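Local atomic coordinates of probable exosome complex exonuclease 1 (Archaeoglobus fulgidus, PDB entry 3M7N), a protein that probably serves as the catalytic Rrp41 subunit of the archaeal exosome, degrading RNA from its 3' end and able to add heteromeric RNA tails. Residues A54-P59 with S121-F126; I75-N80 with I125-L130; A111-E116 with V153-M158. The protein carries 1 engineered substitution. All coordinates share one frame; numbering follows the deposited sequence.

Contact 1: residues A54-P59 with S121-F126; sequences AAVFGP and SAIDIF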
# COMPACT_ATOMS: atom_id res chain seq x y z
N ALA E 54 -16.09 -22.39 2.83
CA ALA E 54 -15.93 -21.57 1.64
C ALA E 54 -17.07 -20.59 1.57
O ALA E 54 -18.18 -20.89 1.99
CB ALA E 54 -15.92 -22.43 0.37
N ALA E 55 -16.78 -19.43 0.98
CA ALA E 55 -17.75 -18.36 0.90
C ALA E 55 -17.56 -17.60 -0.40
O ALA E 55 -16.43 -17.33 -0.83
CB ALA E 55 -17.61 -17.42 2.10
N VAL E 56 -18.68 -17.24 -1.01
CA VAL E 56 -18.68 -16.53 -2.27
C VAL E 56 -19.48 -15.23 -2.19
O VAL E 56 -20.60 -15.19 -1.67
CB VAL E 56 -19.26 -17.41 -3.38
CG1 VAL E 56 -19.52 -16.59 -4.66
CG2 VAL E 56 -18.33 -18.59 -3.65
N PHE E 57 -18.90 -14.16 -2.73
CA PHE E 57 -19.57 -12.87 -2.81
C PHE E 57 -19.41 -12.38 -4.23
O PHE E 57 -18.28 -12.25 -4.71
CB PHE E 57 -18.92 -11.86 -1.87
CG PHE E 57 -18.87 -12.30 -0.43
CD1 PHE E 57 -17.86 -13.13 0.02
CD2 PHE E 57 -19.84 -11.89 0.47
CE1 PHE E 57 -17.80 -13.55 1.36
CE2 PHE E 57 -19.80 -12.31 1.81
CZ PHE E 57 -18.78 -13.14 2.25
N GLY E 58 -20.52 -12.12 -4.90
CA GLY E 58 -20.49 -11.64 -6.27
C GLY E 58 -21.61 -12.22 -7.09
O GLY E 58 -22.36 -13.06 -6.60
N PRO E 59 -21.77 -11.75 -8.33
CA PRO E 59 -21.01 -10.63 -8.90
C PRO E 59 -21.30 -9.35 -8.13
O PRO E 59 -22.47 -9.05 -7.89
CB PRO E 59 -21.57 -10.49 -10.31
CG PRO E 59 -22.33 -11.75 -10.58
CD PRO E 59 -22.79 -12.27 -9.25
N SER E 121 -17.23 -6.47 -12.96
CA SER E 121 -17.62 -7.02 -11.67
C SER E 121 -16.51 -7.83 -11.03
O SER E 121 -15.49 -8.13 -11.65
CB SER E 121 -18.88 -7.87 -11.78
OG SER E 121 -20.05 -7.08 -11.62
N ALA E 122 -16.69 -8.16 -9.76
CA ALA E 122 -15.81 -9.11 -9.12
C ALA E 122 -16.65 -10.24 -8.54
O ALA E 122 -17.74 -10.01 -8.00
CB ALA E 122 -14.98 -8.45 -8.05
N ILE E 123 -16.14 -11.46 -8.68
CA ILE E 123 -16.67 -12.59 -7.95
C ILE E 123 -15.56 -13.07 -7.05
O ILE E 123 -14.53 -13.53 -7.53
CB ILE E 123 -17.10 -13.71 -8.91
CG1 ILE E 123 -18.33 -13.27 -9.71
CG2 ILE E 123 -17.37 -15.00 -8.13
CD1 ILE E 123 -18.54 -14.05 -10.98
N ASP E 124 -15.79 -12.96 -5.75
CA ASP E 124 -14.76 -13.23 -4.75
C ASP E 124 -14.99 -14.57 -4.04
O ASP E 124 -16.10 -14.88 -3.62
CB ASP E 124 -14.71 -12.10 -3.71
CG ASP E 124 -14.30 -10.76 -4.32
OD1 ASP E 124 -14.69 -9.71 -3.75
OD2 ASP E 124 -13.61 -10.75 -5.37
N ILE E 125 -13.91 -15.33 -3.87
CA ILE E 125 -13.99 -16.65 -3.27
C ILE E 125 -13.00 -16.78 -2.13
O ILE E 125 -11.78 -16.62 -2.31
CB ILE E 125 -13.73 -17.75 -4.32
CG1 ILE E 125 -14.69 -17.56 -5.50
CG2 ILE E 125 -13.92 -19.13 -3.71
CD1 ILE E 125 -14.26 -18.27 -6.76
N PHE E 126 -13.52 -17.07 -0.95
CA PHE E 126 -12.67 -17.21 0.20
C PHE E 126 -12.83 -18.61 0.71
O PHE E 126 -13.94 -19.15 0.76
CB PHE E 126 -13.05 -16.21 1.31
CG PHE E 126 -12.97 -14.77 0.88
CD1 PHE E 126 -14.08 -14.12 0.38
CD2 PHE E 126 -11.77 -14.08 0.97
CE1 PHE E 126 -14.00 -12.79 -0.04
CE2 PHE E 126 -11.67 -12.76 0.56
CZ PHE E 126 -12.79 -12.11 0.05
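The backbone N-H of Asp124 donates to Phe57 O over 2.8 Å in an almost straight bond of 174°, and Phe57 N donates in turn to Asp124 O. A second reciprocal pair joins Ala55 and Phe126, where Phe126 N reaches Ala55 O at 2.9 Å. Between these hydrogen-bonded pairs lies the non-hydrogen-bonded pair Val56 and Ile125. Val56 CA, 3.3 Å from Asp124 O, adds a CA-H...O contact, so this carbonyl is approached by both an N-H and a C-H.

Phe57, Asp124 and Phe126 share one face of the sheet. Both aromatic side chains stand with CG anti to the carbonyl carbon (chi1 -56° in Phe57), and they cross at about a right angle. Phe57 CD1 comes in at the edge of the Phe126 ring, close to its plane, 3.9 Å from Phe126 CE1. The Asp124 carboxylate turns to Arg60 and Arg76 for salt bridges. On the reverse face, Val56 CG2 packs alongside Ile125 CG1 at 4.2 Å.

At Gly58, opposite Ile123, a side chain would run into Ala122 O and Ile123 CA. A cis peptide then leads into Pro59, whose CA lies 3.8 Å from Ile123 CG1 while its ring carbon CB meets Ser121.

These antiparallel neighbours are interior strands of the five-stranded mixed sheet in the N-terminal half of the RNase PH fold. Strand 41-47 lies beyond 50-60 and strand 74-81 beyond 122-129. Helix 136-150 covers the Val56 and Ile125 face through Ala147 and Leu148, whereas Phe57 and Phe126 pack on Pro87 of the neighbouring exonuclease 2 subunit.

Contact 2: residues I75-N80 with I125-L130; sequences IRYRYN and IFVEVL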
# COMPACT_ATOMS: atom_id res chain seq x y z
N ILE E 75 -11.94 -12.76 -11.10
CA ILE E 75 -12.12 -13.76 -10.06
C ILE E 75 -11.02 -13.65 -9.04
O ILE E 75 -9.85 -13.52 -9.38
CB ILE E 75 -12.07 -15.20 -10.63
CG1 ILE E 75 -13.01 -15.35 -11.82
CG2 ILE E 75 -12.36 -16.21 -9.54
CD1 ILE E 75 -14.44 -15.12 -11.47
N ARG E 76 -11.38 -13.73 -7.77
CA ARG E 76 -10.37 -13.74 -6.73
C ARG E 76 -10.63 -14.94 -5.86
O ARG E 76 -11.77 -15.35 -5.65
CB ARG E 76 -10.38 -12.41 -5.96
CG ARG E 76 -10.23 -11.22 -6.92
CD ARG E 76 -10.02 -9.91 -6.22
NE ARG E 76 -11.28 -9.19 -6.09
CZ ARG E 76 -11.40 -8.03 -5.47
NH1 ARG E 76 -12.59 -7.45 -5.40
NH2 ARG E 76 -10.34 -7.44 -4.94
N TYR E 77 -9.56 -15.54 -5.38
CA TYR E 77 -9.71 -16.73 -4.60
C TYR E 77 -8.63 -16.60 -3.58
O TYR E 77 -7.48 -16.36 -3.91
CB TYR E 77 -9.50 -17.98 -5.48
CG TYR E 77 -9.66 -19.31 -4.79
CD1 TYR E 77 -10.73 -20.15 -5.09
CD2 TYR E 77 -8.72 -19.75 -3.87
CE1 TYR E 77 -10.88 -21.39 -4.47
CE2 TYR E 77 -8.85 -20.97 -3.26
CZ TYR E 77 -9.93 -21.80 -3.57
OH TYR E 77 -10.06 -23.03 -2.96
N ARG E 78 -9.01 -16.75 -2.33
CA ARG E 78 -8.06 -16.65 -1.25
C ARG E 78 -8.12 -17.90 -0.42
O ARG E 78 -9.17 -18.29 0.08
CB ARG E 78 -8.36 -15.42 -0.39
CG ARG E 78 -7.29 -15.16 0.66
CD ARG E 78 -7.54 -13.86 1.38
NE ARG E 78 -8.33 -14.05 2.59
CZ ARG E 78 -7.83 -14.48 3.74
NH1 ARG E 78 -8.61 -14.61 4.81
NH2 ARG E 78 -6.54 -14.79 3.81
N TYR E 79 -6.97 -18.53 -0.27
CA TYR E 79 -6.82 -19.72 0.54
C TYR E 79 -6.08 -19.30 1.80
O TYR E 79 -5.00 -18.73 1.74
CB TYR E 79 -6.00 -20.76 -0.24
CG TYR E 79 -5.48 -21.91 0.59
CD1 TYR E 79 -6.15 -23.14 0.62
CD2 TYR E 79 -4.30 -21.79 1.30
CE1 TYR E 79 -5.65 -24.22 1.38
CE2 TYR E 79 -3.79 -22.86 2.05
CZ TYR E 79 -4.47 -24.07 2.08
OH TYR E 79 -3.95 -25.10 2.83
N ASN E 80 -6.67 -19.62 2.94
CA ASN E 80 -6.12 -19.16 4.19
C ASN E 80 -6.28 -20.19 5.28
O ASN E 80 -7.37 -20.74 5.48
CB ASN E 80 -6.76 -17.82 4.60
CG ASN E 80 -6.14 -17.24 5.86
OD1 ASN E 80 -4.92 -17.16 5.99
ND2 ASN E 80 -6.98 -16.85 6.80
N ILE E 125 -13.91 -15.33 -3.87
CA ILE E 125 -13.99 -16.65 -3.27
C ILE E 125 -13.00 -16.78 -2.13
O ILE E 125 -11.78 -16.62 -2.31
CB ILE E 125 -13.73 -17.75 -4.32
CG1 ILE E 125 -14.69 -17.56 -5.50
CG2 ILE E 125 -13.92 -19.13 -3.71
CD1 ILE E 125 -14.26 -18.27 -6.76
N PHE E 126 -13.52 -17.07 -0.95
CA PHE E 126 -12.67 -17.21 0.20
C PHE E 126 -12.83 -18.61 0.71
O PHE E 126 -13.94 -19.15 0.76
CB PHE E 126 -13.05 -16.21 1.31
CG PHE E 126 -12.97 -14.77 0.88
CD1 PHE E 126 -14.08 -14.12 0.38
CD2 PHE E 126 -11.77 -14.08 0.97
CE1 PHE E 126 -14.00 -12.79 -0.04
CE2 PHE E 126 -11.67 -12.76 0.56
CZ PHE E 126 -12.79 -12.11 0.05
N VAL E 127 -11.73 -19.23 1.08
CA VAL E 127 -11.82 -20.53 1.69
C VAL E 127 -10.90 -20.55 2.89
O VAL E 127 -9.75 -20.10 2.82
CB VAL E 127 -11.46 -21.69 0.72
CG1 VAL E 127 -11.91 -22.99 1.35
CG2 VAL E 127 -12.15 -21.54 -0.62
N GLU E 128 -11.42 -21.09 3.99
CA GLU E 128 -10.70 -21.09 5.24
C GLU E 128 -10.48 -22.50 5.74
O GLU E 128 -11.42 -23.27 5.93
CB GLU E 128 -11.50 -20.31 6.29
CG GLU E 128 -10.64 -19.51 7.23
CD GLU E 128 -10.01 -18.30 6.56
OE1 GLU E 128 -10.71 -17.49 5.92
OE2 GLU E 128 -8.78 -18.18 6.68
N VAL E 129 -9.22 -22.85 5.96
CA VAL E 129 -8.90 -24.12 6.56
C VAL E 129 -8.99 -24.01 8.08
O VAL E 129 -8.11 -23.44 8.72
CB VAL E 129 -7.50 -24.63 6.15
CG1 VAL E 129 -7.25 -26.00 6.72
CG2 VAL E 129 -7.37 -24.66 4.64
N LEU E 130 -10.05 -24.57 8.65
CA LEU E 130 -10.27 -24.57 10.08
C LEU E 130 -9.48 -25.70 10.72
O LEU E 130 -9.05 -25.61 11.87
CB LEU E 130 -11.76 -24.74 10.38
CG LEU E 130 -12.60 -23.57 9.87
CD1 LEU E 130 -14.09 -23.80 10.12
CD2 LEU E 130 -12.12 -22.25 10.52
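Tyr77 lays its ring obliquely across Ile125 and Val127. CD1 of the tyrosine rests 3.6 Å from Ile125 CG2, and further along the ring the hydroxyl end of Tyr77 meets Val127 CG2, with OH at 3.5 Å. With CG anti to the backbone N (chi1 -179°), the ring is carried over the second strand. Two residues on, Tyr79 lies obliquely to Val129 alone of the second segment, its CE1 3.7 Å from Val129 CG2, while its hydroxyl is hydrogen-bonded to Ser136.

Strands 74-81 and 122-129 run parallel side by side, connected through helix 96-110 in a beta-alpha-beta crossover of the RNase PH domain; that helix packs on both tyrosines, and helix 136-150 also covers Tyr77. Five backbone bonds zip the pair together, from Ile125 N to Arg76 O at 2.8 Å through to Val129 N with Asn80 O.

On the other face the chain of Arg78, bent at chi3 (92°), brings NE to the edge of the Phe126 ring, in its plane and 3.8 Å from CD2. The guanidinium and ring planes stand 61° apart. Arg78 NH1 also forms a long salt bridge of 3.7 Å with Glu128 OE1, an attraction of charges alone because the oxygen sits well out of the guanidinium plane. Asn80 ND2 is hydrogen-bonded to Glu84 of the neighbouring exonuclease 2 subunit.

Contact 3: residues A111-E116 with V153-M158; sequences AVIMKE and VPMKGM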
# COMPACT_ATOMS: atom_id res chain seq x y z
N ALA E 111 -11.16 -20.78 -15.54
CA ALA E 111 -11.38 -21.70 -16.65
C ALA E 111 -12.85 -22.15 -16.81
O ALA E 111 -13.19 -22.83 -17.77
CB ALA E 111 -10.46 -22.92 -16.48
N VAL E 112 -13.71 -21.76 -15.87
CA VAL E 112 -15.02 -22.37 -15.78
C VAL E 112 -16.20 -21.42 -15.50
O VAL E 112 -17.31 -21.62 -16.00
CB VAL E 112 -14.97 -23.52 -14.76
CG1 VAL E 112 -16.31 -23.76 -14.13
CG2 VAL E 112 -14.44 -24.79 -15.43
N ILE E 113 -15.98 -20.40 -14.69
CA ILE E 113 -17.00 -19.39 -14.45
C ILE E 113 -17.25 -18.60 -15.73
O ILE E 113 -16.31 -18.21 -16.42
CB ILE E 113 -16.57 -18.41 -13.31
CG1 ILE E 113 -16.64 -19.13 -11.96
CG2 ILE E 113 -17.43 -17.16 -13.34
CD1 ILE E 113 -15.82 -18.48 -10.85
N MET E 114 -18.51 -18.39 -16.08
CA MET E 114 -18.84 -17.56 -17.23
C MET E 114 -18.68 -16.07 -16.89
O MET E 114 -19.65 -15.35 -16.68
CB MET E 114 -20.24 -17.87 -17.76
CG MET E 114 -20.44 -19.33 -18.16
SD MET E 114 -22.12 -19.68 -18.71
CE MET E 114 -22.20 -18.68 -20.20
N LYS E 115 -17.44 -15.62 -16.82
CA LYS E 115 -17.17 -14.26 -16.36
C LYS E 115 -17.62 -13.17 -17.34
O LYS E 115 -17.93 -12.05 -16.94
CB LYS E 115 -15.72 -14.10 -15.93
CG LYS E 115 -14.72 -14.75 -16.87
CD LYS E 115 -13.56 -15.29 -16.07
CE LYS E 115 -12.33 -15.46 -16.94
NZ LYS E 115 -11.15 -15.65 -16.03
N GLU E 116 -17.70 -13.51 -18.62
CA GLU E 116 -18.20 -12.55 -19.62
C GLU E 116 -19.58 -11.98 -19.29
O GLU E 116 -19.99 -10.96 -19.84
CB GLU E 116 -18.25 -13.19 -21.01
CG GLU E 116 -16.89 -13.44 -21.62
CD GLU E 116 -16.15 -14.58 -20.95
OE1 GLU E 116 -14.89 -14.48 -20.85
OE2 GLU E 116 -16.82 -15.55 -20.53
N VAL E 153 -23.71 -18.77 -9.42
CA VAL E 153 -22.93 -18.14 -10.47
C VAL E 153 -22.71 -19.11 -11.63
O VAL E 153 -22.22 -20.22 -11.44
CB VAL E 153 -21.62 -17.49 -9.96
CG1 VAL E 153 -21.57 -17.54 -8.45
CG2 VAL E 153 -20.40 -18.10 -10.59
N PRO E 154 -23.12 -18.70 -12.83
CA PRO E 154 -23.10 -19.53 -14.03
C PRO E 154 -21.72 -20.12 -14.30
O PRO E 154 -20.71 -19.41 -14.23
CB PRO E 154 -23.51 -18.56 -15.14
CG PRO E 154 -24.33 -17.53 -14.44
CD PRO E 154 -23.66 -17.36 -13.09
N MET E 155 -21.67 -21.42 -14.58
CA MET E 155 -20.41 -22.14 -14.77
C MET E 155 -20.56 -23.17 -15.89
O MET E 155 -21.68 -23.63 -16.17
CB MET E 155 -19.99 -22.84 -13.48
CG MET E 155 -19.28 -21.95 -12.46
SD MET E 155 -19.22 -22.66 -10.78
CE MET E 155 -17.94 -23.90 -10.90
N LYS E 156 -19.45 -23.51 -16.54
CA LYS E 156 -19.45 -24.53 -17.58
C LYS E 156 -19.85 -25.88 -16.98
O LYS E 156 -20.50 -26.69 -17.61
CB LYS E 156 -18.07 -24.66 -18.22
CG LYS E 156 -17.77 -23.62 -19.27
CD LYS E 156 -16.29 -23.65 -19.66
CE LYS E 156 -15.92 -22.47 -20.56
NZ LYS E 156 -14.47 -22.47 -20.93
N GLY E 157 -19.43 -26.10 -15.74
CA GLY E 157 -19.74 -27.32 -15.03
C GLY E 157 -19.11 -27.22 -13.66
O GLY E 157 -18.75 -26.14 -13.22
N MET E 158 -18.93 -28.35 -13.00
CA MET E 158 -18.43 -28.33 -11.66
C MET E 158 -16.93 -28.62 -11.59
O MET E 158 -16.34 -29.16 -12.51
CB MET E 158 -19.21 -29.33 -10.82
CG MET E 158 -20.53 -28.75 -10.30
SD MET E 158 -20.23 -28.24 -8.61
CE MET E 158 -18.92 -29.41 -8.25
O HOH W 1 -11.95 -22.26 -19.85
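The peptide carbonyl of Pro154 takes the N-H of Met114 from above its plane, 37° out of it, with Met114 N 3.1 Å from Pro154 O and a nearly straight angle of 171° at the hydrogen. Lys156 N approaches Val112 O at 2.9 Å, tilted 24° from that carbonyl's plane.

Around this pair of bonds the side chains interlock. Val112 CG1 meets the terminal CE of Met155 at 3.6 Å. The thioether of Met114 crosses Pro154 at about a right angle, SD to CB 4.0 Å. Ile113 CG1 touches both Met155 CG, at 3.9 Å, and Val153 CG2. Trimming Ile113 to an alanine removes CG1 and would probably open a gap beside Val153 CG2, leaving Met155 CG packed on Val112 alone among the residues of the facing segment. The extended Lys156 chain runs back alongside Ala111 and reaches its carbonyl oxygen by a weak bond from NZ, supplemented by a water that accepts from NZ at 2.7 Å and donates to Ala111 O.

Ile113 and Met155 form a single beta bridge, followed at Met114 by an inverse gamma turn; this bridge joins the loop after helix 96-110 to the connection between helix 136-150 and strand 158-167, the first strand in sequence of the four-stranded antiparallel sheet.

How the contacts relate
From the N terminus, strand 50-60 enters first and strand 74-81 second, and both wait for strand 122-129, which inserts between them. Contact 1 thereby closes the longer loop and contact 2 the shorter, on overlapping parts of the same strand. A salt bridge from Arg76 on 74-81 to Asp124 on the shared strand joins contact 2 to contact 1. Contact 3 starts within both loops, at the segment after helix 96-110, but closes beyond them at 153-158, and so crosses each. Ile113 packs against Ile75 and Ile123, tying the mixed five-stranded sheet to the two loops, the second of which leads into the four-stranded antiparallel sheet.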